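Local coordinates for protein L-asparaginase I (Vibrio cholerae, PDB 2OCD) that probably catalyses the hydrolysis of L-asparagine to L-aspartate and ammonium, working as a homotetramer of the asparaginase 1 family, at residues D67-A72 / S102-N107; M63-W68 / I208-I213; E106-P111 / N145-F150; H5-Y10 / D83-L88. All blocks are in the same frame, centred on the assembly; numbering follows the deposited sequence.

Contact 1: D67-A72 / S102-N107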
loop_
_atom_site.group_PDB
_atom_site.type_symbol
_atom_site.label_atom_id
_atom_site.label_comp_id
_atom_site.label_asym_id
_atom_site.label_seq_id
_atom_site.Cartn_x
_atom_site.Cartn_y
_atom_site.Cartn_z
ATOM N N ASP B 67 23.374 -13.684 -27.592
ATOM C CA ASP B 67 22.329 -14.506 -26.966
ATOM C C ASP B 67 20.905 -13.999 -27.273
ATOM O O ASP B 67 19.970 -14.791 -27.422
ATOM C CB ASP B 67 22.576 -14.598 -25.467
ATOM C CG ASP B 67 23.862 -15.361 -25.130
ATOM O OD1 ASP B 67 23.939 -16.576 -25.497
ATOM O OD2 ASP B 67 24.786 -14.753 -24.504
ATOM N N TRP B 68 20.738 -12.685 -27.356
ATOM C CA TRP B 68 19.478 -12.121 -27.713
ATOM C C TRP B 68 19.067 -12.586 -29.138
ATOM O O TRP B 68 17.917 -12.956 -29.377
ATOM C CB TRP B 68 19.612 -10.609 -27.717
ATOM C CG TRP B 68 19.848 -9.966 -26.374
ATOM C CD1 TRP B 68 19.696 -10.550 -25.162
ATOM C CD2 TRP B 68 20.197 -8.604 -26.123
ATOM N NE1 TRP B 68 19.943 -9.645 -24.159
ATOM C CE2 TRP B 68 20.277 -8.442 -24.717
ATOM C CE3 TRP B 68 20.480 -7.503 -26.940
ATOM C CZ2 TRP B 68 20.624 -7.213 -24.102
ATOM C CZ3 TRP B 68 20.829 -6.266 -26.315
ATOM C CH2 TRP B 68 20.880 -6.148 -24.921
ATOM N N GLN B 69 20.019 -12.544 -30.081
ATOM C CA GLN B 69 19.801 -12.932 -31.470
ATOM C C GLN B 69 19.334 -14.367 -31.534
ATOM O O GLN B 69 18.355 -14.660 -32.247
ATOM C CB GLN B 69 21.115 -12.800 -32.264
ATOM C CG GLN B 69 20.997 -12.816 -33.779
ATOM C CD GLN B 69 20.155 -11.649 -34.319
ATOM O OE1 GLN B 69 20.364 -10.467 -33.964
ATOM N NE2 GLN B 69 19.190 -11.979 -35.147
ATOM N N LEU B 70 20.045 -15.250 -30.805
ATOM C CA LEU B 70 19.691 -16.678 -30.649
ATOM C C LEU B 70 18.231 -16.810 -30.224
ATOM O O LEU B 70 17.461 -17.505 -30.909
ATOM C CB LEU B 70 20.590 -17.372 -29.616
ATOM C CG LEU B 70 22.125 -17.334 -29.870
ATOM C CD1 LEU B 70 23.039 -18.255 -28.935
ATOM C CD2 LEU B 70 22.429 -17.580 -31.385
ATOM N N ILE B 71 17.820 -16.102 -29.153
ATOM C CA ILE B 71 16.440 -16.181 -28.703
ATOM C C ILE B 71 15.453 -15.671 -29.819
ATOM O O ILE B 71 14.463 -16.341 -30.184
ATOM C CB ILE B 71 16.241 -15.424 -27.376
ATOM C CG1 ILE B 71 17.218 -15.923 -26.285
ATOM C CG2 ILE B 71 14.842 -15.605 -26.873
ATOM C CD1 ILE B 71 17.238 -15.025 -25.032
ATOM N N ALA B 72 15.736 -14.483 -30.354
ATOM C CA ALA B 72 14.956 -13.927 -31.468
ATOM C C ALA B 72 14.898 -14.927 -32.622
ATOM O O ALA B 72 13.856 -15.217 -33.162
ATOM C CB ALA B 72 15.562 -12.604 -31.930
ATOM N N SER B 102 11.856 -6.483 -27.657
ATOM C CA SER B 102 10.756 -5.616 -28.045
ATOM C C SER B 102 11.141 -4.861 -29.307
ATOM O O SER B 102 10.327 -4.785 -30.235
ATOM C CB SER B 102 10.327 -4.661 -26.950
ATOM O OG SER B 102 11.203 -3.574 -26.820
ATOM N N PHE B 103 12.379 -4.366 -29.379
ATOM C CA PHE B 103 12.823 -3.643 -30.591
ATOM C C PHE B 103 13.165 -4.552 -31.776
ATOM O O PHE B 103 12.839 -4.211 -32.928
ATOM C CB PHE B 103 13.953 -2.684 -30.277
ATOM C CG PHE B 103 13.549 -1.697 -29.288
ATOM C CD1 PHE B 103 12.656 -0.703 -29.646
ATOM C CD2 PHE B 103 13.938 -1.826 -27.955
ATOM C CE1 PHE B 103 12.221 0.203 -28.751
ATOM C CE2 PHE B 103 13.503 -0.917 -27.024
ATOM C CZ PHE B 103 12.615 0.108 -27.417
HETATM N N MSE B 104 13.765 -5.708 -31.483
HETATM C CA MSE B 104 14.122 -6.653 -32.505
HETATM C C MSE B 104 12.956 -7.185 -33.291
HETATM O O MSE B 104 13.117 -7.491 -34.472
HETATM C CB MSE B 104 14.865 -7.829 -31.890
HETATM C CG MSE B 104 16.272 -7.440 -31.475
HETATM SE SE MSE B 104 17.246 -8.822 -30.531
HETATM C CE MSE B 104 17.642 -9.921 -32.090
ATOM N N PHE B 105 11.807 -7.346 -32.638
ATOM C CA PHE B 105 10.631 -7.861 -33.306
ATOM C C PHE B 105 9.868 -6.704 -33.891
ATOM O O PHE B 105 9.594 -5.727 -33.231
ATOM C CB PHE B 105 9.687 -8.622 -32.378
ATOM C CG PHE B 105 10.259 -9.878 -31.789
ATOM C CD1 PHE B 105 11.059 -10.727 -32.526
ATOM C CD2 PHE B 105 9.927 -10.249 -30.504
ATOM C CE1 PHE B 105 11.562 -11.868 -31.968
ATOM C CE2 PHE B 105 10.418 -11.398 -29.962
ATOM C CZ PHE B 105 11.240 -12.199 -30.688
ATOM N N GLU B 106 9.462 -6.881 -35.130
ATOM C CA GLU B 106 8.784 -5.872 -35.881
ATOM C C GLU B 106 7.461 -6.469 -36.392
ATOM O O GLU B 106 7.449 -7.531 -37.011
ATOM C CB GLU B 106 9.734 -5.424 -36.981
ATOM C CG GLU B 106 9.111 -4.936 -38.239
ATOM C CD GLU B 106 10.009 -3.893 -38.912
ATOM O OE1 GLU B 106 10.119 -2.776 -38.327
ATOM O OE2 GLU B 106 10.599 -4.188 -39.990
ATOM N N ASN B 107 6.354 -5.797 -36.079
ATOM C CA ASN B 107 5.010 -6.270 -36.408
ATOM C C ASN B 107 4.693 -7.601 -35.777
ATOM O O ASN B 107 4.143 -8.485 -36.409
ATOM C CB ASN B 107 4.781 -6.327 -37.926
ATOM C CG ASN B 107 5.094 -5.003 -38.617
ATOM O OD1 ASN B 107 4.892 -3.912 -38.056
ATOM N ND2 ASN B 107 5.619 -5.095 -39.826
#

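Contact 2: M63-W68 / I208-I213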
loop_
_atom_site.group_PDB
_atom_site.type_symbol
_atom_site.label_atom_id
_atom_site.label_comp_id
_atom_site.label_asym_id
_atom_site.label_seq_id
_atom_site.Cartn_x
_atom_site.Cartn_y
_atom_site.Cartn_z
HETATM N N MSE B 63 24.787 -13.192 -20.241
HETATM C CA MSE B 63 24.113 -12.903 -21.498
HETATM C C MSE B 63 24.846 -11.853 -22.333
HETATM O O MSE B 63 25.508 -10.960 -21.817
HETATM C CB MSE B 63 22.692 -12.336 -21.286
HETATM C CG MSE B 63 21.649 -13.205 -20.624
HETATM SE SE MSE B 63 20.887 -14.561 -21.725
HETATM C CE MSE B 63 19.956 -13.475 -23.096
ATOM N N THR B 64 24.567 -11.914 -23.627
ATOM C CA THR B 64 25.202 -11.105 -24.632
ATOM C C THR B 64 24.179 -10.798 -25.696
ATOM O O THR B 64 23.135 -11.478 -25.812
ATOM C CB THR B 64 26.407 -11.884 -25.203
ATOM O OG1 THR B 64 27.613 -11.337 -24.641
ATOM C CG2 THR B 64 26.439 -11.859 -26.703
ATOM N N PRO B 65 24.428 -9.748 -26.470
ATOM C CA PRO B 65 23.486 -9.509 -27.549
ATOM C C PRO B 65 23.470 -10.651 -28.590
ATOM O O PRO B 65 22.417 -10.897 -29.210
ATOM C CB PRO B 65 23.957 -8.177 -28.115
ATOM C CG PRO B 65 24.744 -7.531 -26.950
ATOM C CD PRO B 65 25.459 -8.707 -26.386
ATOM N N ALA B 66 24.602 -11.355 -28.771
ATOM C CA ALA B 66 24.593 -12.663 -29.470
ATOM C C ALA B 66 23.495 -13.605 -28.923
ATOM O O ALA B 66 22.738 -14.202 -29.681
ATOM C CB ALA B 66 25.968 -13.335 -29.440
ATOM N N ASP B 67 23.374 -13.684 -27.592
ATOM C CA ASP B 67 22.329 -14.506 -26.966
ATOM C C ASP B 67 20.905 -13.999 -27.273
ATOM O O ASP B 67 19.970 -14.791 -27.422
ATOM C CB ASP B 67 22.576 -14.598 -25.467
ATOM C CG ASP B 67 23.862 -15.361 -25.130
ATOM O OD1 ASP B 67 23.939 -16.576 -25.497
ATOM O OD2 ASP B 67 24.786 -14.753 -24.504
ATOM N N TRP B 68 20.738 -12.685 -27.356
ATOM C CA TRP B 68 19.478 -12.121 -27.713
ATOM C C TRP B 68 19.067 -12.586 -29.138
ATOM O O TRP B 68 17.917 -12.956 -29.377
ATOM C CB TRP B 68 19.612 -10.609 -27.717
ATOM C CG TRP B 68 19.848 -9.966 -26.374
ATOM C CD1 TRP B 68 19.696 -10.550 -25.162
ATOM C CD2 TRP B 68 20.197 -8.604 -26.123
ATOM N NE1 TRP B 68 19.943 -9.645 -24.159
ATOM C CE2 TRP B 68 20.277 -8.442 -24.717
ATOM C CE3 TRP B 68 20.480 -7.503 -26.940
ATOM C CZ2 TRP B 68 20.624 -7.213 -24.102
ATOM C CZ3 TRP B 68 20.829 -6.266 -26.315
ATOM C CH2 TRP B 68 20.880 -6.148 -24.921
ATOM N N ILE B 208 20.713 -7.661 -34.257
ATOM C CA ILE B 208 21.308 -6.905 -33.165
ATOM C C ILE B 208 22.694 -7.477 -32.878
ATOM O O ILE B 208 22.885 -8.710 -32.908
ATOM C CB ILE B 208 20.422 -7.016 -31.945
ATOM C CG1 ILE B 208 20.673 -5.893 -30.937
ATOM C CG2 ILE B 208 20.548 -8.418 -31.372
ATOM C CD1 ILE B 208 19.287 -5.409 -30.194
ATOM N N THR B 209 23.645 -6.558 -32.670
ATOM C CA THR B 209 25.043 -6.844 -32.361
ATOM C C THR B 209 25.532 -5.842 -31.288
ATOM O O THR B 209 24.984 -4.731 -31.211
ATOM C CB THR B 209 25.953 -6.586 -33.562
ATOM O OG1 THR B 209 25.887 -5.199 -33.854
ATOM C CG2 THR B 209 25.564 -7.386 -34.807
ATOM N N PRO B 210 26.606 -6.203 -30.520
ATOM C CA PRO B 210 27.102 -5.417 -29.398
ATOM C C PRO B 210 27.566 -4.065 -29.829
ATOM O O PRO B 210 28.132 -3.940 -30.891
ATOM C CB PRO B 210 28.318 -6.214 -28.907
ATOM C CG PRO B 210 28.116 -7.606 -29.418
ATOM C CD PRO B 210 27.440 -7.406 -30.730
ATOM N N GLN B 211 27.365 -3.070 -28.990
ATOM C CA GLN B 211 27.724 -1.714 -29.316
ATOM C C GLN B 211 28.423 -1.153 -28.117
ATOM O O GLN B 211 27.995 -1.407 -26.991
ATOM C CB GLN B 211 26.494 -0.855 -29.599
ATOM C CG GLN B 211 25.622 -1.355 -30.735
ATOM C CD GLN B 211 26.278 -1.196 -32.102
ATOM O OE1 GLN B 211 27.116 -0.281 -32.313
ATOM N NE2 GLN B 211 25.930 -2.091 -33.031
ATOM N N PRO B 212 29.503 -0.389 -28.355
ATOM C CA PRO B 212 30.254 0.237 -27.295
ATOM C C PRO B 212 29.502 1.464 -26.777
ATOM O O PRO B 212 29.785 2.575 -27.178
ATOM C CB PRO B 212 31.574 0.597 -27.982
ATOM C CG PRO B 212 31.177 0.856 -29.412
ATOM C CD PRO B 212 30.082 -0.101 -29.686
ATOM N N ILE B 213 28.535 1.225 -25.892
ATOM C CA ILE B 213 27.696 2.263 -25.337
ATOM C C ILE B 213 28.260 2.617 -23.982
ATOM O O ILE B 213 28.388 1.752 -23.131
ATOM C CB ILE B 213 26.248 1.751 -25.201
ATOM C CG1 ILE B 213 25.683 1.420 -26.596
ATOM C CG2 ILE B 213 25.340 2.782 -24.508
ATOM C CD1 ILE B 213 24.405 0.597 -26.564
#

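Contact 3: E106-P111 / N145-F150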
loop_
_atom_site.group_PDB
_atom_site.type_symbol
_atom_site.label_atom_id
_atom_site.label_comp_id
_atom_site.label_asym_id
_atom_site.label_seq_id
_atom_site.Cartn_x
_atom_site.Cartn_y
_atom_site.Cartn_z
ATOM N N GLU B 106 9.462 -6.881 -35.130
ATOM C CA GLU B 106 8.784 -5.872 -35.881
ATOM C C GLU B 106 7.461 -6.469 -36.392
ATOM O O GLU B 106 7.449 -7.531 -37.011
ATOM C CB GLU B 106 9.734 -5.424 -36.981
ATOM C CG GLU B 106 9.111 -4.936 -38.239
ATOM C CD GLU B 106 10.009 -3.893 -38.912
ATOM O OE1 GLU B 106 10.119 -2.776 -38.327
ATOM O OE2 GLU B 106 10.599 -4.188 -39.990
ATOM N N ASN B 107 6.354 -5.797 -36.079
ATOM C CA ASN B 107 5.010 -6.270 -36.408
ATOM C C ASN B 107 4.693 -7.601 -35.777
ATOM O O ASN B 107 4.143 -8.485 -36.409
ATOM C CB ASN B 107 4.781 -6.327 -37.926
ATOM C CG ASN B 107 5.094 -5.003 -38.617
ATOM O OD1 ASN B 107 4.892 -3.912 -38.056
ATOM N ND2 ASN B 107 5.619 -5.095 -39.826
ATOM N N LEU B 108 5.050 -7.739 -34.508
ATOM C CA LEU B 108 4.700 -8.929 -33.715
ATOM C C LEU B 108 3.175 -9.034 -33.627
ATOM O O LEU B 108 2.499 -8.077 -33.196
ATOM C CB LEU B 108 5.288 -8.780 -32.321
ATOM C CG LEU B 108 5.273 -9.977 -31.405
ATOM C CD1 LEU B 108 6.237 -11.004 -32.002
ATOM C CD2 LEU B 108 5.613 -9.509 -29.963
ATOM N N GLY B 109 2.643 -10.163 -34.105
ATOM C CA GLY B 109 1.204 -10.490 -34.035
ATOM C C GLY B 109 0.901 -11.680 -33.123
ATOM O O GLY B 109 -0.112 -12.351 -33.306
ATOM N N LYS B 110 1.770 -11.928 -32.135
ATOM C CA LYS B 110 1.671 -13.073 -31.231
ATOM C C LYS B 110 2.320 -12.741 -29.882
ATOM O O LYS B 110 3.333 -12.058 -29.833
ATOM C CB LYS B 110 2.315 -14.343 -31.870
ATOM C CG LYS B 110 1.520 -14.964 -33.111
ATOM C CD LYS B 110 2.099 -16.291 -33.618
ATOM C CE LYS B 110 1.570 -16.653 -34.973
ATOM N NZ LYS B 110 1.267 -18.107 -35.106
ATOM N N PRO B 111 1.720 -13.193 -28.770
ATOM C CA PRO B 111 2.278 -12.873 -27.445
ATOM C C PRO B 111 3.612 -13.493 -27.225
ATOM O O PRO B 111 3.786 -14.645 -27.597
ATOM C CB PRO B 111 1.303 -13.519 -26.463
ATOM C CG PRO B 111 0.086 -13.702 -27.210
ATOM C CD PRO B 111 0.498 -13.985 -28.642
ATOM N N ASN B 145 -0.094 -8.769 -28.030
ATOM C CA ASN B 145 0.886 -9.005 -29.099
ATOM C C ASN B 145 2.093 -8.093 -28.960
ATOM O O ASN B 145 2.372 -7.285 -29.849
ATOM C CB ASN B 145 0.278 -8.843 -30.511
ATOM C CG ASN B 145 -0.892 -9.797 -30.783
ATOM O OD1 ASN B 145 -1.859 -9.429 -31.459
ATOM N ND2 ASN B 145 -0.797 -11.031 -30.283
ATOM N N GLU B 146 2.782 -8.234 -27.840
ATOM C CA GLU B 146 3.971 -7.488 -27.537
ATOM C C GLU B 146 4.879 -8.406 -26.738
ATOM O O GLU B 146 4.481 -9.511 -26.316
ATOM C CB GLU B 146 3.727 -6.249 -26.661
ATOM C CG GLU B 146 2.402 -5.491 -26.687
ATOM C CD GLU B 146 2.480 -4.159 -25.818
ATOM O OE1 GLU B 146 3.606 -3.794 -25.387
ATOM O OE2 GLU B 146 1.422 -3.463 -25.588
ATOM N N VAL B 147 6.107 -7.931 -26.539
ATOM C CA VAL B 147 7.036 -8.562 -25.602
ATOM C C VAL B 147 6.706 -8.117 -24.170
ATOM O O VAL B 147 6.827 -6.953 -23.823
ATOM C CB VAL B 147 8.498 -8.291 -25.975
ATOM C CG1 VAL B 147 9.406 -8.998 -25.016
ATOM C CG2 VAL B 147 8.779 -8.840 -27.356
ATOM N N THR B 148 6.251 -9.053 -23.353
ATOM C CA THR B 148 5.843 -8.730 -21.985
ATOM C C THR B 148 6.635 -9.550 -20.959
ATOM O O THR B 148 7.414 -10.457 -21.328
ATOM C CB THR B 148 4.318 -8.972 -21.818
ATOM O OG1 THR B 148 4.001 -10.341 -22.122
ATOM C CG2 THR B 148 3.499 -8.001 -22.763
ATOM N N LEU B 149 6.457 -9.222 -19.677
ATOM C CA LEU B 149 7.294 -9.794 -18.594
ATOM C C LEU B 149 6.382 -10.116 -17.441
ATOM O O LEU B 149 5.681 -9.234 -16.924
ATOM C CB LEU B 149 8.417 -8.826 -18.179
ATOM C CG LEU B 149 9.515 -9.272 -17.188
ATOM C CD1 LEU B 149 10.863 -8.505 -17.338
ATOM C CD2 LEU B 149 9.113 -9.150 -15.747
ATOM N N PHE B 150 6.351 -11.378 -17.056
ATOM C CA PHE B 150 5.442 -11.771 -16.026
ATOM C C PHE B 150 6.199 -12.119 -14.733
ATOM O O PHE B 150 7.106 -12.982 -14.747
ATOM C CB PHE B 150 4.584 -12.914 -16.538
ATOM C CG PHE B 150 3.496 -13.301 -15.611
ATOM C CD1 PHE B 150 2.428 -12.449 -15.379
ATOM C CD2 PHE B 150 3.504 -14.502 -14.990
ATOM C CE1 PHE B 150 1.399 -12.796 -14.497
ATOM C CE2 PHE B 150 2.474 -14.834 -14.118
ATOM C CZ PHE B 150 1.444 -13.979 -13.874
#

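Contact 4: H5-Y10 / D83-L88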
loop_
_atom_site.group_PDB
_atom_site.type_symbol
_atom_site.label_atom_id
_atom_site.label_comp_id
_atom_site.label_asym_id
_atom_site.label_seq_id
_atom_site.Cartn_x
_atom_site.Cartn_y
_atom_site.Cartn_z
ATOM N N HIS B 5 -1.726 -23.607 -28.796
ATOM C CA HIS B 5 -0.437 -24.309 -28.600
ATOM C C HIS B 5 0.699 -23.278 -28.362
ATOM O O HIS B 5 1.007 -22.498 -29.249
ATOM C CB HIS B 5 -0.089 -25.155 -29.831
ATOM C CG HIS B 5 0.915 -26.228 -29.562
ATOM N ND1 HIS B 5 0.834 -27.479 -30.133
ATOM C CD2 HIS B 5 1.987 -26.264 -28.734
ATOM C CE1 HIS B 5 1.824 -28.232 -29.682
ATOM N NE2 HIS B 5 2.537 -27.522 -28.835
ATOM N N ILE B 6 1.332 -23.307 -27.190
ATOM C CA ILE B 6 2.389 -22.327 -26.818
ATOM C C ILE B 6 3.742 -22.988 -26.786
ATOM O O ILE B 6 3.889 -24.132 -26.348
ATOM C CB ILE B 6 2.145 -21.665 -25.451
ATOM C CG1 ILE B 6 0.688 -21.180 -25.376
ATOM C CG2 ILE B 6 3.098 -20.500 -25.230
ATOM C CD1 ILE B 6 0.339 -20.016 -26.392
ATOM N N TYR B 7 4.725 -22.267 -27.277
ATOM C CA TYR B 7 6.060 -22.763 -27.346
ATOM C C TYR B 7 6.809 -22.166 -26.151
ATOM O O TYR B 7 6.798 -20.943 -25.980
ATOM C CB TYR B 7 6.672 -22.307 -28.652
ATOM C CG TYR B 7 8.136 -22.539 -28.799
ATOM C CD1 TYR B 7 8.609 -23.739 -29.298
ATOM C CD2 TYR B 7 9.045 -21.542 -28.501
ATOM C CE1 TYR B 7 9.959 -23.957 -29.463
ATOM C CE2 TYR B 7 10.394 -21.734 -28.668
ATOM C CZ TYR B 7 10.853 -22.941 -29.145
ATOM O OH TYR B 7 12.190 -23.150 -29.328
ATOM N N ILE B 8 7.420 -23.040 -25.324
ATOM C CA ILE B 8 8.224 -22.611 -24.221
ATOM C C ILE B 8 9.658 -22.811 -24.545
ATOM O O ILE B 8 10.088 -23.932 -24.856
ATOM C CB ILE B 8 7.998 -23.438 -23.016
ATOM C CG1 ILE B 8 6.516 -23.456 -22.652
ATOM C CG2 ILE B 8 8.820 -22.889 -21.873
ATOM C CD1 ILE B 8 6.223 -24.515 -21.595
ATOM N N ALA B 9 10.403 -21.714 -24.481
ATOM C CA ALA B 9 11.830 -21.717 -24.709
ATOM C C ALA B 9 12.514 -21.609 -23.332
ATOM O O ALA B 9 12.447 -20.548 -22.684
ATOM C CB ALA B 9 12.183 -20.529 -25.580
ATOM N N TYR B 10 13.114 -22.705 -22.853
ATOM C CA TYR B 10 13.840 -22.685 -21.545
ATOM C C TYR B 10 15.231 -22.308 -21.872
ATOM O O TYR B 10 16.025 -23.158 -22.249
ATOM C CB TYR B 10 13.811 -24.037 -20.795
ATOM C CG TYR B 10 14.637 -24.074 -19.535
ATOM C CD1 TYR B 10 14.660 -22.989 -18.658
ATOM C CD2 TYR B 10 15.376 -25.183 -19.196
ATOM C CE1 TYR B 10 15.412 -23.005 -17.486
ATOM C CE2 TYR B 10 16.140 -25.218 -18.026
ATOM C CZ TYR B 10 16.152 -24.135 -17.175
ATOM O OH TYR B 10 16.948 -24.129 -16.018
ATOM N N ASP B 83 0.781 -20.490 -31.353
ATOM C CA ASP B 83 -0.119 -19.345 -31.165
ATOM C C ASP B 83 0.414 -18.316 -30.160
ATOM O O ASP B 83 -0.217 -17.265 -29.987
ATOM C CB ASP B 83 -1.498 -19.830 -30.720
ATOM C CG ASP B 83 -1.970 -21.067 -31.516
ATOM O OD1 ASP B 83 -2.265 -22.147 -30.902
ATOM O OD2 ASP B 83 -2.009 -20.964 -32.781
ATOM N N GLY B 84 1.552 -18.619 -29.518
ATOM C CA GLY B 84 2.192 -17.731 -28.559
ATOM C C GLY B 84 3.513 -18.307 -28.044
ATOM O O GLY B 84 3.931 -19.408 -28.436
ATOM N N PHE B 85 4.204 -17.561 -27.191
ATOM C CA PHE B 85 5.553 -17.945 -26.779
ATOM C C PHE B 85 5.835 -17.486 -25.399
ATOM O O PHE B 85 5.529 -16.346 -25.089
ATOM C CB PHE B 85 6.547 -17.306 -27.725
ATOM C CG PHE B 85 6.247 -17.607 -29.161
ATOM C CD1 PHE B 85 6.757 -18.739 -29.752
ATOM C CD2 PHE B 85 5.391 -16.789 -29.890
ATOM C CE1 PHE B 85 6.460 -19.031 -31.013
ATOM C CE2 PHE B 85 5.077 -17.094 -31.151
ATOM C CZ PHE B 85 5.612 -18.223 -31.724
ATOM N N VAL B 86 6.414 -18.369 -24.584
ATOM C CA VAL B 86 6.913 -18.056 -23.246
ATOM C C VAL B 86 8.390 -18.335 -23.167
ATOM O O VAL B 86 8.826 -19.437 -23.429
ATOM C CB VAL B 86 6.250 -18.927 -22.149
ATOM C CG1 VAL B 86 6.867 -18.629 -20.741
ATOM C CG2 VAL B 86 4.746 -18.689 -22.127
ATOM N N ILE B 87 9.164 -17.336 -22.762
ATOM C CA ILE B 87 10.600 -17.475 -22.683
ATOM C C ILE B 87 10.942 -17.539 -21.201
ATOM O O ILE B 87 10.799 -16.539 -20.473
ATOM C CB ILE B 87 11.303 -16.281 -23.370
ATOM C CG1 ILE B 87 11.097 -16.326 -24.885
ATOM C CG2 ILE B 87 12.804 -16.252 -23.086
ATOM C CD1 ILE B 87 11.180 -14.921 -25.582
ATOM N N LEU B 88 11.381 -18.718 -20.759
ATOM C CA LEU B 88 11.968 -18.893 -19.405
ATOM C C LEU B 88 13.407 -18.473 -19.396
ATOM O O LEU B 88 14.151 -18.817 -20.262
ATOM C CB LEU B 88 11.861 -20.335 -18.893
ATOM C CG LEU B 88 10.429 -20.857 -18.806
ATOM C CD1 LEU B 88 10.439 -22.313 -18.242
ATOM C CD2 LEU B 88 9.514 -19.812 -17.970
#

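Contact 1: D67-A72 / S102-N107
Gln69 OE1 sits where two groups converge: the selenomethionine methyl of Met104, with CE 3.3 Å from Gln69 OE1, and the backbone N of Ile208, which donates a hydrogen bond to it. The setting is the alpha/beta sheet domain of the asparaginase fold, where helix 65-78 and the end of helix 94-104 pack together, joined in the chain through strand 84-88. Gln69 starts out pointing away from residues 102-107. With CG opposite the backbone N (chi1 -165°) and a bend at chi2, the amide folds back over the tip of Met104, and NE2 hydrogen-bonds Asp73 OD1, so both ends of the amide are held and its rotation is fixed.

Met104 extends toward helix 65-78 and turns only at its last bond (chi3 76°), which lets CE settle 3.4 Å from Ala72 CB. Behind it the selenium passes Trp68, with SE 4.1 Å from Trp68 CB. The chain leaves helical geometry at Phe105, whose carbonyl oxygen takes a hydrogen bond from Arg332. The Phe105 ring reaches back to helix 65-78 and meets Ala72 obliquely, with Phe105 CE1 4.0 Å from Ala72 CA.

Contact 2: M63-W68 / I208-I213
Pro65, in the first turn of helix 65-78, meets the extended chain 208-210 along one flank of its ring, and the backbones come closest here, with Pro65 CA 5.7 Å from Thr209 CA. The inner half of the contact is buried and well packed. Ile208 straddles the helix start with two branches: CG2 lies 3.8 Å from the carbonyl oxygen Pro65 O, while CD1 approaches the indole at 4.0 Å from Trp68 CE3. The split follows from CG1 standing opposite the backbone N (chi1 -159°), which sends CD1 toward the indole. Pro65 CA sits over one face of that indole, 3.4 Å above the Trp68 ring plane and offset toward its rim. Met104 adds to the packing round Ile208, and Pro220 of the second subunit lies against both Pro65 and Trp68.

The outer half faces solvent, where Thr209 and Pro210 are exposed. Pro210 lies obliquely over Pro65, with Pro210 CG 4.2 Å from Pro65 CD. Helix 303-315 also holds this loop, Thr209 N being hydrogen-bonded to Ser315 OG. Gln211 NE2 bonds the same hydroxyl and, weakly, Thr209 O, while its OE1 bonds Asn236 ND2. The arrangement belongs to the two-domain asparaginase fold, in which the connection leading into strand 213-217 of the smaller parallel sheet runs past a helix of the N-terminal domain.

Contact 3: E106-P111 / N145-F150
Leu108 lays its CD2 methyl over the backbone of Glu146, 3.5 Å from Glu146 C, and the same methyl reaches on to Val147, where Leu108 CD2 and Val147 CG2 are 4.2 Å apart. It gets there because CG stands opposite the backbone N (chi1 -169°), extending the side chain from its loop toward strand 147-151. Nearer Pro111, Asn145 does the touching. Its CB rests 3.6 Å from Leu108 O, and its amide group lies alongside the Gly109-Lys110 peptide, with Asn145 CG 3.5 Å from Gly109 C. Pro111 runs side by side with Asn145, Pro111 CA lying 4.4 Å from Asn145 CA.

Residues 106-111 lead into strand 112-115, and 145-150 enter and form most of strand 147-151; these neighbouring parallel strands are linked by helix 127-141 in a beta-alpha-beta crossover. The charged ends turn elsewhere: Glu146 pairs with Arg157, and Lys110 bonds Tyr82 O while its charge meets the Tyr79 ring. Two acceptors, Leu108 O and Asn145 O, stand 3.4 Å apart, which would mildly disfavour the approach; apolar packing of Leu108, the fit of Asn145 against the 109-110 backbone and the backbone bonds of Glu146 and Thr148 to Val112 probably offset it.

Contact 4: H5-Y10 / D83-L88
Strands 5-10 and 84-88 run parallel, 4.7 Å apart between axes and twisted by 22°, paired residue for residue from Tyr7 with Phe85 to Tyr10 with Leu88. Tyr7 and Ala9 each give one bond and take one; the Val86 N to Tyr7 O bond, for example, is 3.0 Å. Ahead of the paired region, Asp83 grips His5 twice: its OD1 accepts from His5 N at 2.6 Å, on the anti side of the carboxylate, and its N donates to His5 O.

On one face Phe85 CD1 lies 3.7 Å from Tyr7 CB, and Tyr7 CD2 lies at the edge of the Phe85 ring, in its plane. On the other, Ile6 holds CG2 opposite its backbone N (chi1 -48°), which turns this methyl to Val86 CG2 at 4.0 Å, and Leu88 CB touches the edge of the Tyr10 ring, 3.9 Å from Tyr10 CD1. Helix 65-78 packs on the Tyr7, Phe85 and Ile87 face, helix 127-141 on the Ile6 and Val86 face. Strands 48-58 and 112-115 flank the pair, making it interior to the sheet.

In the fold
Contacts 1 and 2 share Asp67 and Trp68 and both use the N-terminal half of helix 65-78; the Gln69 OE1 to Ile208 N bond between them is 2.8 Å, and Met104 CE packs on Ile208 CG2 at 3.3 Å. That helix reaches the sheet of contact 4, where Ile71 CG2 lies 3.9 Å from Ile87 CD1. Contact 3 adjoins contact 4 through a probable hydrogen bond, Phe85 N to Pro111 O at 3.0 Å, and touches contact 1 where Phe105 meets Val147. Contacts 2 and 3 stay about 10 Å apart at their nearest atoms. The predicted nucleophile Thr14 is about 7 Å from Tyr10, side chain to side chain, and Ser60, predicted to bind substrate, about 9 Å from Trp68.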